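Local coordinates for protein myroilysin (Myroides profundi, PDB 5CZW) that probably acts as a zinc-dependent endopeptidase of the astacin (M12A) family of metzincins and is kept latent by a cysteine-switch propeptide until it is activated, at residues L103-Q106 with A107-I110; T126-T129 with E130-R133; S132-V135 with I136-G140; A165-G169 with Y170-W174; D178-N181 with N182-T186. The protein carries 1 engineered substitution. All blocks are in the same frame, centred on the assembly; numbering follows the deposited sequence.

In the fold
Interaction 3 is the buried heart of this set: its centre lies about 7 Å from the centre of the chain, and it includes a zinc-binding histidine. It shares helix 128-143 with interaction 2, which winds the start of that helix at a partly exposed end and relies on capping and charge. The other four all lie farther out than interaction 3, about 13 to 17 Å from the chain's centre, and are partly buried. Interaction 1 is a short 3-10 turn held by backbone bonds. Interactions 4 and 5, centres about 12 Å apart, touch where Tyr167 and Trp174 pack on Val179, Leu183 and the CB of Asn182; helix 178-184 there widens to a pi-type turn.

Interaction 1: residues L103-Q106 with A107-I110; sequences LGTQ and ALSI
Gln106, Ala107 and Thr105 contribute most of the surface buried here, and they do so largely through the main chain, as successive carbonyls each receive the amide three residues on. Ala107 N gives a nearly straight bond to Gly104 O (3.2 Å, 171° at the hydrogen). Leu108 N bonds to Thr105 O at 2.8 Å and Ser109 N to Gln106 O at 3.0 Å; in both, the donor stands well above the carbonyl plane, in keeping with tight winding. The repeat makes 105-109 a short 3-10 helix in the connection between strands 100-101 and 117-118 of the astacin-family fold. Gly104, whose carbonyl takes the first of these bonds, has a positive phi of 58°, a backbone shape that glycine takes up easily, and its main chain is bonded to that of His141, a zinc ligand, so the turn abuts the helix that holds the metal.

Ala107 is buried, and its methyl CB adds little bulk, lying 3.7 Å from Gly104 O. Thr105 has OG1 between its backbone N and carbonyl carbon (chi1 58°), from where it makes a weak hydrogen bond to Thr41 O. Its CB meets Leu108 CD1 at 4.1 Å, while Leu108 CB passes 3.3 Å from Thr105 O, so the leucine runs alongside the carbonyl whose oxygen its own amide uses. The side chain of Gln106 touches the following residues by CB alone; beyond CG it extends from the turn to rest on Pro28, as suits a long polar side chain at a partly exposed place. Ile110 CG1 approaches Gln106 O to 3.8 Å.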
loop_
_atom_site.group_PDB
_atom_site.type_symbol
_atom_site.label_atom_id
_atom_site.label_comp_id
_atom_site.label_asym_id
_atom_site.label_seq_id
_atom_site.Cartn_x
_atom_site.Cartn_y
_atom_site.Cartn_z
ATOM N N LEU A 103 5.420 2.574 6.114
ATOM C CA LEU A 103 6.048 3.695 5.472
ATOM C C LEU A 103 7.560 3.795 5.578
ATOM O O LEU A 103 8.074 3.975 6.625
ATOM C CB LEU A 103 5.520 4.982 6.060
ATOM C CG LEU A 103 4.034 5.192 5.891
ATOM C CD1 LEU A 103 3.603 6.538 6.434
ATOM C CD2 LEU A 103 3.641 5.142 4.428
ATOM N N GLY A 104 8.224 3.727 4.441
ATOM C CA GLY A 104 9.647 3.976 4.453
ATOM C C GLY A 104 10.410 3.022 5.380
ATOM O O GLY A 104 10.112 1.835 5.464
ATOM N N THR A 105 11.377 3.608 6.103
ATOM C CA THR A 105 12.166 2.848 7.012
ATOM C C THR A 105 11.372 2.253 8.205
ATOM O O THR A 105 11.973 1.443 8.935
ATOM C CB THR A 105 13.342 3.667 7.544
ATOM O OG1 THR A 105 12.834 4.815 8.178
ATOM C CG2 THR A 105 14.344 4.005 6.542
ATOM N N GLN A 106 10.063 2.494 8.288
ATOM C CA GLN A 106 9.265 1.807 9.310
ATOM C C GLN A 106 9.315 0.276 9.086
ATOM O O GLN A 106 9.126 -0.433 9.968
ATOM C CB GLN A 106 7.825 2.332 9.448
ATOM C CG GLN A 106 7.786 3.695 10.089
ATOM C CD GLN A 106 6.508 4.063 10.776
ATOM O OE1 GLN A 106 6.405 4.088 12.022
ATOM N NE2 GLN A 106 5.558 4.412 10.006
ATOM N N ALA A 107 9.554 -0.163 7.876
ATOM C CA ALA A 107 9.722 -1.565 7.577
ATOM C C ALA A 107 10.743 -2.172 8.543
ATOM O O ALA A 107 10.607 -3.330 8.910
ATOM C CB ALA A 107 10.187 -1.802 6.158
ATOM N N LEU A 108 11.767 -1.382 8.840
ATOM C CA LEU A 108 12.892 -1.908 9.637
ATOM C C LEU A 108 12.534 -2.136 11.100
ATOM O O LEU A 108 13.355 -2.735 11.862
ATOM C CB LEU A 108 14.103 -0.965 9.484
ATOM C CG LEU A 108 14.568 -0.730 8.080
ATOM C CD1 LEU A 108 15.629 0.339 8.192
ATOM C CD2 LEU A 108 15.062 -2.042 7.430
ATOM N N SER A 109 11.344 -1.744 11.472
ATOM C CA SER A 109 10.783 -1.807 12.811
ATOM C C SER A 109 9.857 -3.016 12.943
ATOM O O SER A 109 9.299 -3.225 14.008
ATOM C CB SER A 109 9.924 -0.593 13.098
ATOM O OG SER A 109 10.823 0.431 13.426
ATOM N N ILE A 110 9.596 -3.719 11.842
ATOM C CA ILE A 110 8.639 -4.813 11.857
ATOM C C ILE A 110 9.398 -6.107 12.211
ATOM O O ILE A 110 10.445 -6.415 11.614
ATOM C CB ILE A 110 7.984 -4.982 10.460
ATOM C CG1 ILE A 110 7.243 -3.692 10.010
ATOM C CG2 ILE A 110 7.071 -6.200 10.457
ATOM C CD1 ILE A 110 6.191 -3.167 11.000
#

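Interaction 2: residues T126-T129 with E130-R133; sequences TSDT and EFSR. Engineered in segment 126-129: Thr129 (natural residue Ala).
Ser127 and Glu130 meet at the first turn of helix 128-143, where Ser127 OG accepts from Glu130 N at 3.0 Å. This is an N-cap: the short hydroxyl side chain supplies an acceptor for an amide that has no preceding turn to bond to. Regular winding follows at once, with Phe131 N on Ser127 O, Ser132 N on Asp128 O, and Arg133 N on the carbonyl of Thr129, an engineered residue.

Glu130 can be followed outward from this cap. Its CB lies 3.3 Å from Ser127 OG. CG, anti to the backbone N (chi1 179°), meets the methyl CG2 of Thr126 at 3.7 Å. The chain then bends (chi2 53°) and swings the carboxylate to Arg133, which grips it side-on. OE1 receives both NE and NH2 of Arg133, each at 3.0 Å, in the guanidinium plane. OE2 uses its syn lone pair for Arg133 NH2 and is also bonded by Thr134 OG1 and Trp121 NE1.

The same Thr126 methyl has a second task. It sits over the centre of one face of Phe131 in a CH-pi contact, 3.8 Å from CG2 to the ring centroid, and Phe131 continues inward onto Phe122 and Val60.

Asp128, in the first turn, forms a salt bridge with Lys63, and its charge probably also interacts favourably with the helix dipole. Because Glu130 is buried and its two oxygens take five donor contacts, three of them from a cation, it probably stays ionised and holds the guanidinium of Arg133 at a fixed rotation.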
loop_
_atom_site.group_PDB
_atom_site.type_symbol
_atom_site.label_atom_id
_atom_site.label_comp_id
_atom_site.label_asym_id
_atom_site.label_seq_id
_atom_site.Cartn_x
_atom_site.Cartn_y
_atom_site.Cartn_z
ATOM N N THR A 126 -4.717 -10.769 -13.530
ATOM C CA THR A 126 -4.744 -9.356 -13.206
ATOM C C THR A 126 -4.148 -8.552 -14.387
ATOM O O THR A 126 -3.137 -8.925 -14.949
ATOM C CB THR A 126 -3.979 -9.107 -11.852
ATOM O OG1 THR A 126 -4.712 -9.698 -10.773
ATOM C CG2 THR A 126 -3.810 -7.638 -11.584
ATOM N N SER A 127 -4.800 -7.439 -14.709
ATOM C CA SER A 127 -4.359 -6.562 -15.798
ATOM C C SER A 127 -3.031 -5.901 -15.555
ATOM O O SER A 127 -2.650 -5.658 -14.399
ATOM C CB SER A 127 -5.426 -5.485 -16.057
ATOM O OG SER A 127 -5.406 -4.477 -15.088
ATOM N N ASP A 128 -2.347 -5.558 -16.632
ATOM C CA ASP A 128 -1.092 -4.819 -16.441
ATOM C C ASP A 128 -1.338 -3.495 -15.707
ATOM O O ASP A 128 -0.519 -3.039 -14.906
ATOM C CB ASP A 128 -0.351 -4.642 -17.758
ATOM C CG ASP A 128 0.517 -5.869 -18.117
ATOM O OD1 ASP A 128 0.803 -6.738 -17.246
ATOM O OD2 ASP A 128 0.986 -5.960 -19.264
ATOM N N THR A 129 -2.417 -2.796 -16.037
ATOM C CA THR A 129 -2.674 -1.536 -15.404
ATOM C C THR A 129 -2.892 -1.699 -13.915
ATOM O O THR A 129 -2.427 -0.882 -13.110
ATOM C CB THR A 129 -3.915 -0.883 -15.990
ATOM O OG1 THR A 129 -3.624 -0.569 -17.329
ATOM C CG2 THR A 129 -4.151 0.421 -15.274
ATOM N N GLU A 130 -3.552 -2.761 -13.533
ATOM C CA GLU A 130 -3.817 -2.983 -12.103
ATOM C C GLU A 130 -2.544 -3.350 -11.383
ATOM O O GLU A 130 -2.318 -2.859 -10.269
ATOM C CB GLU A 130 -4.845 -4.044 -11.897
ATOM C CG GLU A 130 -5.146 -4.334 -10.437
ATOM C CD GLU A 130 -5.519 -3.128 -9.615
ATOM O OE1 GLU A 130 -6.089 -2.129 -10.168
ATOM O OE2 GLU A 130 -5.201 -3.099 -8.377
ATOM N N PHE A 131 -1.664 -4.142 -12.017
ATOM C CA PHE A 131 -0.378 -4.407 -11.375
ATOM C C PHE A 131 0.394 -3.102 -11.220
ATOM O O PHE A 131 0.959 -2.796 -10.144
ATOM C CB PHE A 131 0.520 -5.399 -12.098
ATOM C CG PHE A 131 0.149 -6.852 -11.970
ATOM C CD1 PHE A 131 0.340 -7.556 -10.766
ATOM C CD2 PHE A 131 -0.264 -7.569 -13.086
ATOM C CE1 PHE A 131 0.029 -8.922 -10.666
ATOM C CE2 PHE A 131 -0.550 -8.913 -12.976
ATOM C CZ PHE A 131 -0.393 -9.604 -11.776
ATOM N N SER A 132 0.453 -2.329 -12.285
ATOM C CA SER A 132 1.207 -1.102 -12.289
ATOM C C SER A 132 0.674 -0.144 -11.211
ATOM O O SER A 132 1.443 0.414 -10.369
ATOM C CB SER A 132 1.129 -0.397 -13.683
ATOM O OG SER A 132 1.907 0.825 -13.654
ATOM N N ARG A 133 -0.595 0.055 -11.196
ATOM C CA ARG A 133 -1.172 0.937 -10.208
ATOM C C ARG A 133 -0.860 0.530 -8.766
ATOM O O ARG A 133 -0.403 1.326 -7.955
ATOM C CB ARG A 133 -2.708 0.999 -10.399
ATOM C CG ARG A 133 -3.461 1.920 -9.427
ATOM C CD ARG A 133 -4.971 1.861 -9.635
ATOM N NE ARG A 133 -5.558 0.664 -9.109
ATOM C CZ ARG A 133 -6.166 0.542 -7.929
ATOM N NH1 ARG A 133 -6.293 1.546 -7.120
ATOM N NH2 ARG A 133 -6.638 -0.611 -7.584
#

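Interaction 3: residues S132-V135 with I136-G140; sequences SRTV and IHEFG. With ZN (zinc ion), chain B.
The zinc-binding HExxH motif begins on this part of helix 128-143, where His137 N bonds to the carbonyl oxygen of Arg133 one turn back and His137 CB comes within 3.0 Å of that Arg133 O. With CG anti to the backbone N (chi1 -176°), the ring leaves the helix and presents NE2 to the zinc ion at 2.3 Å. His141, His147 and Cys23 complete the coordination of the zinc, while ND1 is hydrogen-bonded to Ile202 O.

Glu138 N bonds to Thr134 O at 2.9 Å, while its CG curls past that oxygen at 3.4 Å. This residue fills the place of the glutamate that acts in catalysis in other metzincins, and probably does so here; its side chain touches Cys23 and Met117.

The flank away from the metal is largely apolar. Phe139 N bonds to Val135 O at 2.9 Å, and the two side chains lie side by side, Val135 CG1 reaching Phe139 CD1 at 3.8 Å. Val135 O lies at the edge of the phenyl ring, in its plane. Phe139 goes on to Phe79 and Met117 of the sheet, a fitting place for a large hydrocarbon. The polar exception is the hydroxyl of Ser132, held by Ser222 O, with Ile136 CD1 against its OG at 3.6 Å.

The helix thus turns hydrocarbon toward the sheet and its histidine toward the zinc. With Ile202 O as acceptor, ND1 must be the donor, which leaves NE2 its lone pair for zinc and fixes the ring's rotation. Cys23 taking the fourth position is consistent with the cysteine-switch latency of the enzyme.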
loop_
_atom_site.group_PDB
_atom_site.type_symbol
_atom_site.label_atom_id
_atom_site.label_comp_id
_atom_site.label_asym_id
_atom_site.label_seq_id
_atom_site.Cartn_x
_atom_site.Cartn_y
_atom_site.Cartn_z
ATOM N N SER A 132 0.453 -2.329 -12.285
ATOM C CA SER A 132 1.207 -1.102 -12.289
ATOM C C SER A 132 0.674 -0.144 -11.211
ATOM O O SER A 132 1.443 0.414 -10.369
ATOM C CB SER A 132 1.129 -0.397 -13.683
ATOM O OG SER A 132 1.907 0.825 -13.654
ATOM N N ARG A 133 -0.595 0.055 -11.196
ATOM C CA ARG A 133 -1.172 0.937 -10.208
ATOM C C ARG A 133 -0.860 0.530 -8.766
ATOM O O ARG A 133 -0.403 1.326 -7.955
ATOM C CB ARG A 133 -2.708 0.999 -10.399
ATOM C CG ARG A 133 -3.461 1.920 -9.427
ATOM C CD ARG A 133 -4.971 1.861 -9.635
ATOM N NE ARG A 133 -5.558 0.664 -9.109
ATOM C CZ ARG A 133 -6.166 0.542 -7.929
ATOM N NH1 ARG A 133 -6.293 1.546 -7.120
ATOM N NH2 ARG A 133 -6.638 -0.611 -7.584
ATOM N N THR A 134 -1.145 -0.706 -8.481
ATOM C CA THR A 134 -1.123 -1.126 -7.048
ATOM C C THR A 134 0.362 -1.397 -6.592
ATOM O O THR A 134 0.757 -1.012 -5.453
ATOM C CB THR A 134 -2.050 -2.290 -6.832
ATOM O OG1 THR A 134 -3.403 -1.805 -6.964
ATOM C CG2 THR A 134 -1.859 -2.946 -5.430
ATOM N N VAL A 135 1.196 -1.946 -7.495
ATOM C CA VAL A 135 2.573 -2.219 -7.113
ATOM C C VAL A 135 3.310 -0.884 -6.943
ATOM O O VAL A 135 3.968 -0.636 -5.906
ATOM C CB VAL A 135 3.325 -3.123 -8.091
ATOM C CG1 VAL A 135 4.775 -3.232 -7.722
ATOM C CG2 VAL A 135 2.642 -4.471 -8.093
ATOM N N ILE A 136 3.261 -0.009 -7.936
ATOM C CA ILE A 136 3.962 1.261 -7.816
ATOM C C ILE A 136 3.446 2.013 -6.595
ATOM O O ILE A 136 4.244 2.541 -5.861
ATOM C CB ILE A 136 3.840 2.120 -9.106
ATOM C CG1 ILE A 136 4.418 1.306 -10.267
ATOM C CG2 ILE A 136 4.538 3.453 -8.976
ATOM C CD1 ILE A 136 4.536 2.051 -11.559
ATOM N N HIS A 137 2.154 2.017 -6.380
ATOM C CA HIS A 137 1.605 2.675 -5.196
ATOM C C HIS A 137 2.173 2.168 -3.836
ATOM O O HIS A 137 2.619 2.934 -3.022
ATOM C CB HIS A 137 0.110 2.528 -5.258
ATOM C CG HIS A 137 -0.623 3.226 -4.177
ATOM N ND1 HIS A 137 -1.169 4.452 -4.387
ATOM C CD2 HIS A 137 -0.989 2.851 -2.937
ATOM C CE1 HIS A 137 -1.790 4.841 -3.321
ATOM N NE2 HIS A 137 -1.749 3.866 -2.454
ATOM N N GLU A 138 2.128 0.867 -3.658
ATOM C CA GLU A 138 2.636 0.313 -2.413
ATOM C C GLU A 138 4.076 0.524 -2.245
ATOM O O GLU A 138 4.541 0.799 -1.117
ATOM C CB GLU A 138 2.261 -1.194 -2.252
ATOM C CG GLU A 138 0.748 -1.505 -2.111
ATOM C CD GLU A 138 -0.021 -0.665 -1.079
ATOM O OE1 GLU A 138 0.553 -0.158 -0.117
ATOM O OE2 GLU A 138 -1.299 -0.558 -1.292
ATOM N N PHE A 139 4.861 0.427 -3.361
ATOM C CA PHE A 139 6.286 0.777 -3.270
ATOM C C PHE A 139 6.568 2.239 -3.004
ATOM O O PHE A 139 7.606 2.610 -2.378
ATOM C CB PHE A 139 7.083 0.136 -4.432
ATOM C CG PHE A 139 7.462 -1.304 -4.146
ATOM C CD1 PHE A 139 6.546 -2.333 -4.483
ATOM C CD2 PHE A 139 8.602 -1.697 -3.491
ATOM C CE1 PHE A 139 6.826 -3.695 -4.172
ATOM C CE2 PHE A 139 8.893 -3.061 -3.251
ATOM C CZ PHE A 139 7.978 -4.041 -3.589
ATOM N N GLY A 140 5.607 3.108 -3.368
ATOM C CA GLY A 140 5.663 4.527 -2.996
ATOM C C GLY A 140 5.604 4.656 -1.497
ATOM O O GLY A 140 6.421 5.346 -0.888
HETATM ZN ZN ZN B . -1.906 3.562 -0.168
#

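Interaction 4: residues A165-G169 with Y170-W174; sequences AYYAG and YPNYW
Trp174 and Tyr173 close this turn by bonding back to Tyr167 of helix 160-167 and to Gly169 just beyond. Trp174 N donates to Tyr167 O at 3.0 Å and Tyr173 N to Gly169 O at 2.7 Å, and Ala168 adds two CA-H...O contacts: its CA to Trp174 O, its carbonyl oxygen to Tyr173 CA. The indole and the Tyr167 ring run side by side with planes 18° apart, but slid so far that they barely overlap; Tyr167 CD2 meets Trp174 CE3 at 4.0 Å. Asn172 OD1 comes in the plane of the Tyr167 ring, 3.6 Å from its CD2, and Asn172 CB lies over a face of the indole. Gly169 O lies over one face of the Tyr173 ring.

Further out, the amide of Asn172 bonds through ND2 to Asp25 O, while the cis peptide before Pro171 and a positive phi at Tyr173 (52°) bend the chain back. The hydroxyls have partners outside the turn, Tyr173 OH in Asp12 and Tyr170 OH in Glu115 and Arg6.

With an alanine at Trp174 the indole's contacts with Tyr167 would be lost, which is likely to open a gap beside that ring and leave it less firmly oriented.

The turn leads toward helix 178-184: Tyr167 packs on Val179 and Leu183, Trp174 on Val179 and Asn182, while Tyr170 and Pro171 reach Tyr100 of strand 100-101.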
loop_
_atom_site.group_PDB
_atom_site.type_symbol
_atom_site.label_atom_id
_atom_site.label_comp_id
_atom_site.label_asym_id
_atom_site.label_seq_id
_atom_site.Cartn_x
_atom_site.Cartn_y
_atom_site.Cartn_z
ATOM N N ALA A 165 -16.813 -2.948 9.756
ATOM C CA ALA A 165 -16.670 -4.387 9.529
ATOM C C ALA A 165 -15.375 -4.753 8.786
ATOM O O ALA A 165 -14.712 -5.707 9.098
ATOM C CB ALA A 165 -17.829 -4.900 8.704
ATOM N N TYR A 166 -15.061 -3.957 7.788
ATOM C CA TYR A 166 -13.839 -4.163 6.992
ATOM C C TYR A 166 -12.533 -3.996 7.746
ATOM O O TYR A 166 -11.580 -4.763 7.486
ATOM C CB TYR A 166 -13.807 -3.128 5.835
ATOM C CG TYR A 166 -12.749 -3.459 4.809
ATOM C CD1 TYR A 166 -12.831 -4.610 4.001
ATOM C CD2 TYR A 166 -11.624 -2.642 4.681
ATOM C CE1 TYR A 166 -11.818 -4.890 3.041
ATOM C CE2 TYR A 166 -10.642 -2.946 3.766
ATOM C CZ TYR A 166 -10.746 -4.051 2.942
ATOM O OH TYR A 166 -9.695 -4.296 2.067
ATOM N N TYR A 167 -12.413 -2.944 8.577
ATOM C CA TYR A 167 -11.154 -2.579 9.233
ATOM C C TYR A 167 -10.969 -3.263 10.602
ATOM O O TYR A 167 -9.860 -3.214 11.171
ATOM C CB TYR A 167 -10.955 -1.087 9.376
ATOM C CG TYR A 167 -10.748 -0.342 8.064
ATOM C CD1 TYR A 167 -11.817 0.127 7.322
ATOM C CD2 TYR A 167 -9.487 -0.211 7.560
ATOM C CE1 TYR A 167 -11.655 0.785 6.138
ATOM C CE2 TYR A 167 -9.319 0.444 6.335
ATOM C CZ TYR A 167 -10.334 0.916 5.636
ATOM O OH TYR A 167 -10.099 1.652 4.508
ATOM N N ALA A 168 -12.017 -4.001 11.023
ATOM C CA ALA A 168 -11.999 -4.738 12.276
ATOM C C ALA A 168 -11.034 -5.915 12.290
ATOM O O ALA A 168 -10.633 -6.333 13.378
ATOM C CB ALA A 168 -13.411 -5.224 12.625
ATOM N N GLY A 169 -10.724 -6.482 11.130
ATOM C CA GLY A 169 -9.899 -7.687 11.072
ATOM C C GLY A 169 -8.443 -7.451 10.647
ATOM O O GLY A 169 -7.874 -6.400 10.905
ATOM N N TYR A 170 -7.851 -8.495 10.065
ATOM C CA TYR A 170 -6.440 -8.535 9.792
ATOM C C TYR A 170 -6.161 -7.489 8.691
ATOM O O TYR A 170 -6.912 -7.436 7.758
ATOM C CB TYR A 170 -5.992 -9.922 9.341
ATOM C CG TYR A 170 -4.494 -10.017 9.137
ATOM C CD1 TYR A 170 -3.663 -10.274 10.222
ATOM C CD2 TYR A 170 -3.930 -9.895 7.893
ATOM C CE1 TYR A 170 -2.283 -10.349 10.086
ATOM C CE2 TYR A 170 -2.513 -9.950 7.747
ATOM C CZ TYR A 170 -1.718 -10.153 8.871
ATOM O OH TYR A 170 -0.346 -10.255 8.806
ATOM N N PRO A 171 -5.088 -6.710 8.772
ATOM C CA PRO A 171 -4.066 -6.622 9.850
ATOM C C PRO A 171 -4.312 -5.594 10.943
ATOM O O PRO A 171 -3.595 -5.583 11.935
ATOM C CB PRO A 171 -2.837 -6.111 9.082
ATOM C CG PRO A 171 -3.480 -5.263 8.006
ATOM C CD PRO A 171 -4.656 -6.021 7.529
ATOM N N ASN A 172 -5.250 -4.656 10.725
ATOM C CA ASN A 172 -5.459 -3.549 11.637
ATOM C C ASN A 172 -6.073 -3.957 12.988
ATOM O O ASN A 172 -5.613 -3.460 13.992
ATOM C CB ASN A 172 -6.381 -2.469 11.033
ATOM C CG ASN A 172 -5.793 -1.761 9.782
ATOM O OD1 ASN A 172 -6.471 -1.649 8.820
ATOM N ND2 ASN A 172 -4.594 -1.207 9.863
ATOM N N TYR A 173 -7.086 -4.810 12.984
ATOM C CA TYR A 173 -7.842 -5.094 14.200
ATOM C C TYR A 173 -8.346 -3.760 14.878
ATOM O O TYR A 173 -8.139 -3.471 16.090
ATOM C CB TYR A 173 -6.956 -5.952 15.105
ATOM C CG TYR A 173 -6.589 -7.305 14.552
ATOM C CD1 TYR A 173 -7.532 -8.314 14.460
ATOM C CD2 TYR A 173 -5.306 -7.589 14.098
ATOM C CE1 TYR A 173 -7.213 -9.566 13.950
ATOM C CE2 TYR A 173 -4.973 -8.827 13.616
ATOM C CZ TYR A 173 -5.923 -9.820 13.527
ATOM O OH TYR A 173 -5.575 -11.070 13.033
ATOM N N TRP A 174 -8.989 -2.930 14.063
ATOM C CA TRP A 174 -9.376 -1.599 14.491
ATOM C C TRP A 174 -10.738 -1.648 15.047
ATOM O O TRP A 174 -11.671 -2.199 14.432
ATOM C CB TRP A 174 -9.344 -0.596 13.340
ATOM C CG TRP A 174 -7.972 -0.038 13.079
ATOM C CD1 TRP A 174 -6.812 -0.278 13.790
ATOM C CD2 TRP A 174 -7.587 0.821 12.005
ATOM N NE1 TRP A 174 -5.759 0.400 13.248
ATOM C CE2 TRP A 174 -6.209 1.076 12.146
ATOM C CE3 TRP A 174 -8.286 1.432 10.967
ATOM C CZ2 TRP A 174 -5.508 1.901 11.255
ATOM C CZ3 TRP A 174 -7.576 2.234 10.085
ATOM C CH2 TRP A 174 -6.241 2.483 10.258
#

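Interaction 5: residues D178-N181 with N182-T186; sequences DVDN and NLFAT
Val179 O takes two amides, Leu183 N at 2.9 Å and Phe184 N at 3.2 Å, and the winding of helix 178-184 changes there. Before it, Asn182 N bonds four residues back to Asp178 O at 2.7 Å; after it, Ala185 N bonds five back to Asp180 O. This is a wider pi-type turn near the end of the helix, and Thr186 OG1 follows it by donating to Asn182 O at 2.8 Å.

The five-residue spacing brings Phe184 against Val179, whose CG1 lies over a ring face 4.1 Å from the centroid. This helix of the astacin-family domain packs on helix 160-167 through Val179, Leu183 and Phe184, all against Val163. At the ring's edge, Asp180 OD1 stands 3.4 Å from Phe184 CD2, carboxylate and ring nearly coplanar, so the oxygen faces the ring's hydrogens; it also takes the hydroxyl of Tyr164. Lys160 makes a cation-pi contact with Phe184.

Asn182 sets CB 3.1 Å from Asp178 O and lies beside the indole of Trp174. A glycine in place of Asn182 would probably free the backbone to flex at this widened turn and cost the indole one of its packing partners. Ala185, at an exposed place, fits its small CB close to Asn181 O.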
loop_
_atom_site.group_PDB
_atom_site.type_symbol
_atom_site.label_atom_id
_atom_site.label_comp_id
_atom_site.label_asym_id
_atom_site.label_seq_id
_atom_site.Cartn_x
_atom_site.Cartn_y
_atom_site.Cartn_z
ATOM N N ASP A 178 -11.008 3.200 16.919
ATOM C CA ASP A 178 -9.826 3.165 16.042
ATOM C C ASP A 178 -10.190 3.654 14.638
ATOM O O ASP A 178 -9.481 4.482 14.052
ATOM C CB ASP A 178 -9.230 1.750 15.940
ATOM C CG ASP A 178 -8.559 1.241 17.239
ATOM O OD1 ASP A 178 -8.040 2.067 18.031
ATOM O OD2 ASP A 178 -8.531 -0.017 17.405
ATOM N N VAL A 179 -11.283 3.151 14.067
ATOM C CA VAL A 179 -11.693 3.579 12.752
ATOM C C VAL A 179 -12.065 5.064 12.716
ATOM O O VAL A 179 -11.645 5.821 11.818
ATOM C CB VAL A 179 -12.875 2.729 12.262
ATOM C CG1 VAL A 179 -13.412 3.296 10.944
ATOM C CG2 VAL A 179 -12.434 1.321 12.050
ATOM N N ASP A 180 -12.845 5.525 13.718
ATOM C CA ASP A 180 -13.180 6.938 13.743
ATOM C C ASP A 180 -11.956 7.878 13.815
ATOM O O ASP A 180 -11.940 8.921 13.149
ATOM C CB ASP A 180 -14.120 7.263 14.932
ATOM C CG ASP A 180 -15.451 6.534 14.889
ATOM O OD1 ASP A 180 -15.979 6.095 13.826
ATOM O OD2 ASP A 180 -16.028 6.401 15.997
ATOM N N ASN A 181 -10.944 7.522 14.620
ATOM C CA ASN A 181 -9.734 8.323 14.735
ATOM C C ASN A 181 -8.793 8.102 13.578
ATOM O O ASN A 181 -8.229 9.060 13.099
ATOM C CB ASN A 181 -8.993 8.073 16.049
ATOM C CG ASN A 181 -9.797 8.533 17.262
ATOM O OD1 ASN A 181 -9.706 7.946 18.347
ATOM N ND2 ASN A 181 -10.620 9.565 17.063
ATOM N N ASN A 182 -8.599 6.849 13.147
ATOM C CA ASN A 182 -7.514 6.573 12.179
ATOM C C ASN A 182 -7.943 6.690 10.709
ATOM O O ASN A 182 -7.090 6.983 9.794
ATOM C CB ASN A 182 -6.893 5.177 12.454
ATOM C CG ASN A 182 -6.287 5.053 13.861
ATOM O OD1 ASN A 182 -5.891 6.017 14.486
ATOM N ND2 ASN A 182 -6.273 3.841 14.366
ATOM N N LEU A 183 -9.231 6.541 10.452
ATOM C CA LEU A 183 -9.755 6.562 9.093
ATOM C C LEU A 183 -10.618 7.806 8.797
ATOM O O LEU A 183 -10.217 8.672 7.985
ATOM C CB LEU A 183 -10.438 5.261 8.761
ATOM C CG LEU A 183 -10.888 5.172 7.318
ATOM C CD1 LEU A 183 -9.689 4.799 6.438
ATOM C CD2 LEU A 183 -11.972 4.207 7.104
ATOM N N PHE A 184 -11.784 7.913 9.451
ATOM C CA PHE A 184 -12.691 9.024 9.178
ATOM C C PHE A 184 -12.029 10.373 9.465
ATOM O O PHE A 184 -12.070 11.271 8.615
ATOM C CB PHE A 184 -14.031 8.864 9.914
ATOM C CG PHE A 184 -14.813 7.615 9.559
ATOM C CD1 PHE A 184 -14.900 7.119 8.259
ATOM C CD2 PHE A 184 -15.470 6.888 10.577
ATOM C CE1 PHE A 184 -15.669 5.956 8.006
ATOM C CE2 PHE A 184 -16.196 5.726 10.302
ATOM C CZ PHE A 184 -16.299 5.270 9.028
ATOM N N ALA A 185 -11.328 10.468 10.583
ATOM C CA ALA A 185 -10.678 11.729 10.974
ATOM C C ALA A 185 -9.610 12.075 9.941
ATOM O O ALA A 185 -9.590 13.189 9.400
ATOM C CB ALA A 185 -10.048 11.547 12.325
ATOM N N THR A 186 -8.678 11.124 9.711
ATOM C CA THR A 186 -7.600 11.341 8.747
ATOM C C THR A 186 -8.105 11.776 7.346
ATOM O O THR A 186 -7.579 12.739 6.740
ATOM C CB THR A 186 -6.802 10.020 8.606
ATOM O OG1 THR A 186 -6.276 9.668 9.889
ATOM C CG2 THR A 186 -5.722 10.134 7.557
#